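Local coordinates for protein Alpha/beta hydrolase (Legionella pneumophila subsp. pneumophila str. Philadelphia 1, PDB 4EZI) that is of unconfirmed function but is probably a hydrolase of the alpha/beta-hydrolase fold, perhaps with triacylglycerol lipase activity, at residues Phe225-Gln230 with Leu250-Met255; His81-Glu86 with His129-Ala134. All coordinates share one frame; numbering follows the deposited sequence. Where two conformers were deposited one is given.

From the N terminus, the chain leaves strand 74-80 into 81-86, runs through helix 99-108 and strand 112-116, and returns at 129-134, where contact 2 closes a loop of 42 residues at the start of helix 134-154. Contact 1 follows in series, neither enclosing nor crossing it: 225-230 on helix 218-233 meets 250-255 on helix 247-254 after 19 intervening residues. Contact 2 thus joins the loop that follows strand 74-80 to the turn leading into helix 134-154, while contact 1 joins two helices. Their centres lie 12 Å apart, and S228 connects them: its OG is 2.7 Å from H129 O and 3.2 Å from Y131 N, both probable hydrogen bonds. F85 and M255 also touch.

Contact 1 (Phe225-Gln230 with Leu250-Met255); sequences FFYSLQ and LIPELM
The ring of Y227 has P252 over one face: P252 CA sits 4.1 Å from the ring centroid and 26° off its normal, a CH-pi contact. I251 and M255, a selenomethionine, approach the ring obliquely. P252 CG also packs 3.6 Å from Y227 CE1, so the compact pyrrolidine ring offers the aromatic group a rigid apolar surface. Y227 extends from its helix with CG opposite the backbone N (chi1 175°), which carries the ring across to the second helix. Near the root of the side chain, Y227 CB meets I251 CG2 at 3.9 Å. Farther out, Y227 CD2 lies 3.9 Å from M255 CB, while the bent remainder of M255 turns aside toward A223 and Y224.

This is helix-helix packing within the helical insertion between strands 193-197 and 310-314 of the alpha/beta-hydrolase sheet, joining helix 218-233 to helix 247-254. The latter is kinked at P252, whose nitrogen has no hydrogen to give to the turn before.

A tyrosine suits this partly exposed place because its hydroxyl completes a polar bridge beyond the apolar contact. A water lies 2.7 Å from Y227 OH and donates to P252 O at 2.6 Å, giving that carbonyl a partner near the end of the helix. F239 meets the Y227 ring as well, with the planes about 45° apart.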
loop_
_atom_site.group_PDB
_atom_site.type_symbol
_atom_site.label_atom_id
_atom_site.label_comp_id
_atom_site.label_asym_id
_atom_site.label_seq_id
_atom_site.Cartn_x
_atom_site.Cartn_y
_atom_site.Cartn_z
ATOM N N PHE A 225 4.336 11.902 -7.371
ATOM C CA PHE A 225 3.001 11.775 -7.876
ATOM C C PHE A 225 2.825 12.442 -9.240
ATOM O O PHE A 225 2.339 11.837 -10.182
ATOM C CB PHE A 225 1.968 12.345 -6.872
ATOM C CG PHE A 225 0.552 12.199 -7.355
ATOM C CD1 PHE A 225 -0.078 10.967 -7.299
ATOM C CD2 PHE A 225 -0.123 13.252 -7.940
ATOM C CE1 PHE A 225 -1.334 10.773 -7.798
ATOM C CE2 PHE A 225 -1.401 13.055 -8.441
ATOM C CZ PHE A 225 -2.000 11.817 -8.364
ATOM N N PHE A 226 3.201 13.709 -9.336
ATOM C CA PHE A 226 2.998 14.416 -10.592
ATOM C C PHE A 226 3.967 13.980 -11.677
ATOM O O PHE A 226 3.612 13.958 -12.857
ATOM C CB PHE A 226 2.962 15.940 -10.383
ATOM C CG PHE A 226 1.720 16.393 -9.669
ATOM C CD1 PHE A 226 0.494 16.349 -10.312
ATOM C CD2 PHE A 226 1.773 16.813 -8.378
ATOM C CE1 PHE A 226 -0.676 16.741 -9.659
ATOM C CE2 PHE A 226 0.614 17.217 -7.716
ATOM C CZ PHE A 226 -0.604 17.168 -8.351
ATOM N N TYR A 227 5.197 13.599 -11.307
ATOM C CA TYR A 227 6.122 13.067 -12.305
ATOM C C TYR A 227 5.564 11.776 -12.914
ATOM O O TYR A 227 5.539 11.590 -14.141
ATOM C CB TYR A 227 7.514 12.868 -11.698
ATOM C CG TYR A 227 8.483 12.219 -12.640
ATOM C CD1 TYR A 227 8.764 12.762 -13.875
ATOM C CD2 TYR A 227 9.104 11.037 -12.316
ATOM C CE1 TYR A 227 9.643 12.152 -14.768
ATOM C CE2 TYR A 227 9.980 10.417 -13.191
ATOM C CZ TYR A 227 10.235 10.971 -14.431
ATOM O OH TYR A 227 11.110 10.358 -15.314
ATOM N N SER A 228 5.086 10.884 -12.053
ATOM C CA SER A 228 4.548 9.611 -12.501
ATOM C C SER A 228 3.242 9.791 -13.275
ATOM O O SER A 228 3.023 9.137 -14.300
ATOM C CB SER A 228 4.348 8.711 -11.269
ATOM O OG SER A 228 3.813 7.452 -11.659
ATOM N N LEU A 229 2.356 10.669 -12.799
ATOM C CA LEU A 229 1.096 10.857 -13.497
ATOM C C LEU A 229 1.305 11.465 -14.883
ATOM O O LEU A 229 0.685 11.029 -15.856
ATOM C CB LEU A 229 0.107 11.675 -12.665
ATOM C CG LEU A 229 -1.353 11.547 -13.098
ATOM C CD1 LEU A 229 -1.889 10.120 -12.856
ATOM C CD2 LEU A 229 -2.201 12.552 -12.346
ATOM N N GLN A 230 2.149 12.487 -14.977
ATOM C CA GLN A 230 2.418 13.080 -16.281
ATOM C C GLN A 230 3.109 12.057 -17.186
ATOM O O GLN A 230 2.806 11.996 -18.384
ATOM C CB GLN A 230 3.260 14.348 -16.129
ATOM C CG GLN A 230 3.680 14.984 -17.440
ATOM C CD GLN A 230 2.518 15.524 -18.272
ATOM O OE1 GLN A 230 1.398 15.656 -17.794
ATOM N NE2 GLN A 230 2.792 15.823 -19.545
ATOM N N LEU A 250 15.747 17.629 -12.365
ATOM C CA LEU A 250 16.246 16.919 -11.197
ATOM C C LEU A 250 15.313 15.806 -10.767
ATOM O O LEU A 250 15.772 14.716 -10.402
ATOM C CB LEU A 250 16.473 17.897 -10.067
ATOM C CG LEU A 250 17.061 17.360 -8.788
ATOM C CD1 LEU A 250 18.408 16.651 -9.037
ATOM C CD2 LEU A 250 17.203 18.465 -7.770
ATOM N N ILE A 251 14.007 16.064 -10.738
ATOM C CA ILE A 251 13.063 15.071 -10.269
ATOM C C ILE A 251 13.143 13.749 -11.055
ATOM O O ILE A 251 13.184 12.678 -10.450
ATOM C CB ILE A 251 11.641 15.657 -10.151
ATOM C CG1 ILE A 251 11.618 16.632 -8.962
ATOM C CG2 ILE A 251 10.567 14.560 -10.034
ATOM C CD1 ILE A 251 10.413 17.522 -8.887
ATOM N N PRO A 252 13.185 13.817 -12.394
ATOM C CA PRO A 252 13.352 12.540 -13.126
ATOM C C PRO A 252 14.581 11.735 -12.729
ATOM O O PRO A 252 14.513 10.506 -12.659
ATOM C CB PRO A 252 13.416 12.982 -14.593
ATOM C CG PRO A 252 12.603 14.242 -14.626
ATOM C CD PRO A 252 12.851 14.933 -13.299
ATOM N N GLU A 253 15.679 12.415 -12.418
ATOM C CA GLU A 253 16.883 11.748 -11.928
ATOM C C GLU A 253 16.652 11.117 -10.544
ATOM O O GLU A 253 16.954 9.939 -10.300
ATOM C CB GLU A 253 18.080 12.706 -11.770
ATOM C CG GLU A 253 18.497 13.628 -12.917
ATOM C CD GLU A 253 19.425 14.755 -12.407
ATOM O OE1 GLU A 253 20.254 14.482 -11.510
ATOM O OE2 GLU A 253 19.332 15.914 -12.875
ATOM N N LEU A 254 16.101 11.899 -9.630
ATOM C CA LEU A 254 15.859 11.419 -8.272
ATOM C C LEU A 254 14.920 10.235 -8.234
ATOM O O LEU A 254 15.017 9.408 -7.318
ATOM C CB LEU A 254 15.286 12.523 -7.397
ATOM C CG LEU A 254 16.201 13.722 -7.151
ATOM C CD1 LEU A 254 15.426 14.826 -6.420
ATOM C CD2 LEU A 254 17.489 13.347 -6.420
HETATM N N MSE A 255 13.989 10.180 -9.198
HETATM C CA MSE A 255 12.994 9.130 -9.235
HETATM C C MSE A 255 13.363 7.947 -10.102
HETATM O O MSE A 255 12.495 7.179 -10.462
HETATM C CB MSE A 255 11.614 9.695 -9.649
HETATM C CG MSE A 255 11.114 10.838 -8.788
HETATM SE SE MSE A 255 10.724 10.302 -7.018
HETATM C CE MSE A 255 10.831 12.071 -6.143
HETATM O O HOH W 1 13.098 8.969 -14.149
#

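Contact 2 (His81-Glu86 with His129-Ala134); sequences HGTRFE and HPYVQA
The loop of T83 and the type II turn P130-Q133 come closest at T83 and Y131, whose CA atoms are 8.1 Å apart; V132 takes the left-handed position of the turn, and Q133 is the N-cap residue of helix 134-154. The two side chains cross at about a right angle and are joined by a hydrogen bond of 2.7 Å between T83 OG1 and Y131 OH, in which either hydroxyl could be the donor. T83 OG1 lies at the edge of the phenol ring, near its plane, and T83 CG2 approaches Y131 CE1 at 3.6 Å. Threonine thus serves both ways here, with a hydroxyl for the phenol and a methyl for the ring carbon beside it. That methyl also lies over the F85 ring, offset toward its rim. Y131 reaches the threonine because CG stands opposite its backbone N (chi1 -179°), and V132 CG2 covers the centre of one ring face, 3.5 Å above the plane.

The loop after strand 74-80 carries the sequence HGT, in the place where alpha/beta hydrolases usually form the oxyanion hole. T83 and Y131 both touch E170, next to S169, the probable nucleophile on its elbow, so the contact borders the probable active site. Y131 OH also makes a weak hydrogen bond to a bound PEG, probably from the crystallisation liquor.

Within the first loop, H81 ND1 donates to G82 O at 2.6 Å (155° at the hydrogen); the acceptor lies almost in the imidazole plane, and the donor meets a lone pair in the carbonyl plane. H81 NE2 bonds to D117 O, so both ring nitrogens have partners and the ring's rotation is fixed. The guanidinium of R84 lies near the imidazole, with NH1 4.1 Å above the H81 ring plane, offset toward the rim.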
loop_
_atom_site.group_PDB
_atom_site.type_symbol
_atom_site.label_atom_id
_atom_site.label_comp_id
_atom_site.label_asym_id
_atom_site.label_seq_id
_atom_site.Cartn_x
_atom_site.Cartn_y
_atom_site.Cartn_z
ATOM N N HIS A 81 2.319 -2.395 0.550
ATOM C CA HIS A 81 3.338 -1.539 1.152
ATOM C C HIS A 81 3.152 -0.053 0.876
ATOM O O HIS A 81 2.457 0.349 -0.060
ATOM C CB HIS A 81 4.750 -2.000 0.742
ATOM C CG HIS A 81 5.090 -1.755 -0.695
ATOM N ND1 HIS A 81 5.412 -0.500 -1.174
ATOM C CD2 HIS A 81 5.277 -2.608 -1.726
ATOM C CE1 HIS A 81 5.708 -0.583 -2.461
ATOM N NE2 HIS A 81 5.660 -1.857 -2.816
ATOM N N GLY A 82 3.835 0.759 1.671
ATOM C CA GLY A 82 3.797 2.200 1.516
ATOM C C GLY A 82 4.737 2.728 0.444
ATOM O O GLY A 82 5.269 1.984 -0.369
ATOM N N THR A 83 4.925 4.026 0.412
ATOM C CA THR A 83 5.686 4.656 -0.682
ATOM C C THR A 83 7.115 4.151 -0.678
ATOM O O THR A 83 7.802 4.221 0.346
ATOM C CB THR A 83 5.730 6.172 -0.497
ATOM O OG1 THR A 83 4.414 6.698 -0.495
ATOM C CG2 THR A 83 6.564 6.850 -1.582
ATOM N N ARG A 84 7.552 3.675 -1.839
ATOM C CA ARG A 84 8.928 3.302 -2.052
ATOM C C ARG A 84 9.423 4.014 -3.295
ATOM O O ARG A 84 8.802 3.937 -4.353
ATOM C CB ARG A 84 9.079 1.783 -2.205
ATOM C CG ARG A 84 8.534 1.011 -1.016
ATOM C CD ARG A 84 9.320 1.184 0.262
ATOM N NE ARG A 84 8.601 0.620 1.426
ATOM C CZ ARG A 84 8.455 -0.670 1.709
ATOM N NH1 ARG A 84 8.973 -1.628 0.958
ATOM N NH2 ARG A 84 7.742 -1.017 2.781
ATOM N N PHE A 85 10.537 4.708 -3.133
ATOM C CA PHE A 85 11.189 5.440 -4.205
ATOM C C PHE A 85 12.319 4.638 -4.868
ATOM O O PHE A 85 12.832 5.062 -5.916
ATOM C CB PHE A 85 11.842 6.724 -3.651
ATOM C CG PHE A 85 10.881 7.705 -3.039
ATOM C CD1 PHE A 85 10.191 8.594 -3.811
ATOM C CD2 PHE A 85 10.706 7.744 -1.674
ATOM C CE1 PHE A 85 9.311 9.498 -3.206
ATOM C CE2 PHE A 85 9.846 8.664 -1.075
ATOM C CZ PHE A 85 9.153 9.520 -1.836
ATOM N N GLU A 86 12.750 3.564 -4.214
ATOM C CA GLU A 86 13.829 2.695 -4.656
ATOM C C GLU A 86 13.260 1.406 -5.210
ATOM O O GLU A 86 12.450 0.709 -4.555
ATOM C CB GLU A 86 14.749 2.373 -3.496
ATOM C CG GLU A 86 15.341 3.596 -2.806
ATOM C CD GLU A 86 16.053 3.262 -1.512
ATOM O OE1 GLU A 86 16.784 2.251 -1.471
ATOM O OE2 GLU A 86 15.888 4.029 -0.531
ATOM N N HIS A 129 7.314 3.617 -11.121
ATOM C CA HIS A 129 6.104 3.208 -10.430
ATOM C C HIS A 129 4.964 4.182 -10.724
ATOM O O HIS A 129 5.161 5.375 -10.578
ATOM C CB HIS A 129 6.416 3.207 -8.927
ATOM C CG HIS A 129 5.243 2.930 -8.056
ATOM N ND1 HIS A 129 4.445 1.819 -8.188
ATOM C CD2 HIS A 129 4.686 3.682 -7.069
ATOM C CE1 HIS A 129 3.446 1.909 -7.315
ATOM N NE2 HIS A 129 3.576 3.020 -6.612
ATOM N N PRO A 130 3.765 3.666 -11.105
ATOM C CA PRO A 130 2.558 4.513 -11.209
ATOM C C PRO A 130 2.011 4.773 -9.804
ATOM O O PRO A 130 1.338 3.947 -9.206
ATOM C CB PRO A 130 1.598 3.669 -12.079
ATOM C CG PRO A 130 2.437 2.517 -12.590
ATOM C CD PRO A 130 3.479 2.296 -11.552
ATOM N N TYR A 131 2.346 5.937 -9.271
ATOM C CA TYR A 131 2.279 6.223 -7.843
ATOM C C TYR A 131 0.904 6.748 -7.453
ATOM O O TYR A 131 0.408 7.746 -7.987
ATOM C CB TYR A 131 3.363 7.234 -7.505
ATOM C CG TYR A 131 3.446 7.618 -6.053
ATOM C CD1 TYR A 131 3.535 6.670 -5.032
ATOM C CD2 TYR A 131 3.434 8.935 -5.676
ATOM C CE1 TYR A 131 3.645 7.029 -3.704
ATOM C CE2 TYR A 131 3.561 9.322 -4.359
ATOM C CZ TYR A 131 3.647 8.375 -3.379
ATOM O OH TYR A 131 3.742 8.808 -2.079
ATOM N N VAL A 132 0.253 6.080 -6.513
ATOM C CA VAL A 132 -1.106 6.472 -6.084
ATOM C C VAL A 132 -2.031 6.583 -7.309
ATOM O O VAL A 132 -2.871 7.472 -7.368
ATOM C CB VAL A 132 -1.152 7.744 -5.167
ATOM C CG1 VAL A 132 -2.425 7.685 -4.296
ATOM C CG2 VAL A 132 0.086 7.849 -4.296
ATOM N N GLN A 133 -1.894 5.617 -8.223
ATOM C CA GLN A 133 -2.781 5.459 -9.376
ATOM C C GLN A 133 -3.688 4.267 -9.111
ATOM O O GLN A 133 -3.244 3.111 -9.095
ATOM C CB GLN A 133 -1.986 5.334 -10.673
ATOM C CG GLN A 133 -1.244 6.643 -11.020
ATOM C CD GLN A 133 -0.458 6.601 -12.325
ATOM O OE1 GLN A 133 -0.821 5.877 -13.255
ATOM N NE2 GLN A 133 0.630 7.362 -12.397
ATOM N N ALA A 134 -4.962 4.569 -8.846
ATOM C CA ALA A 134 -5.901 3.587 -8.360
ATOM C C ALA A 134 -6.032 2.368 -9.266
ATOM O O ALA A 134 -6.055 1.237 -8.787
ATOM C CB ALA A 134 -7.275 4.221 -8.174
#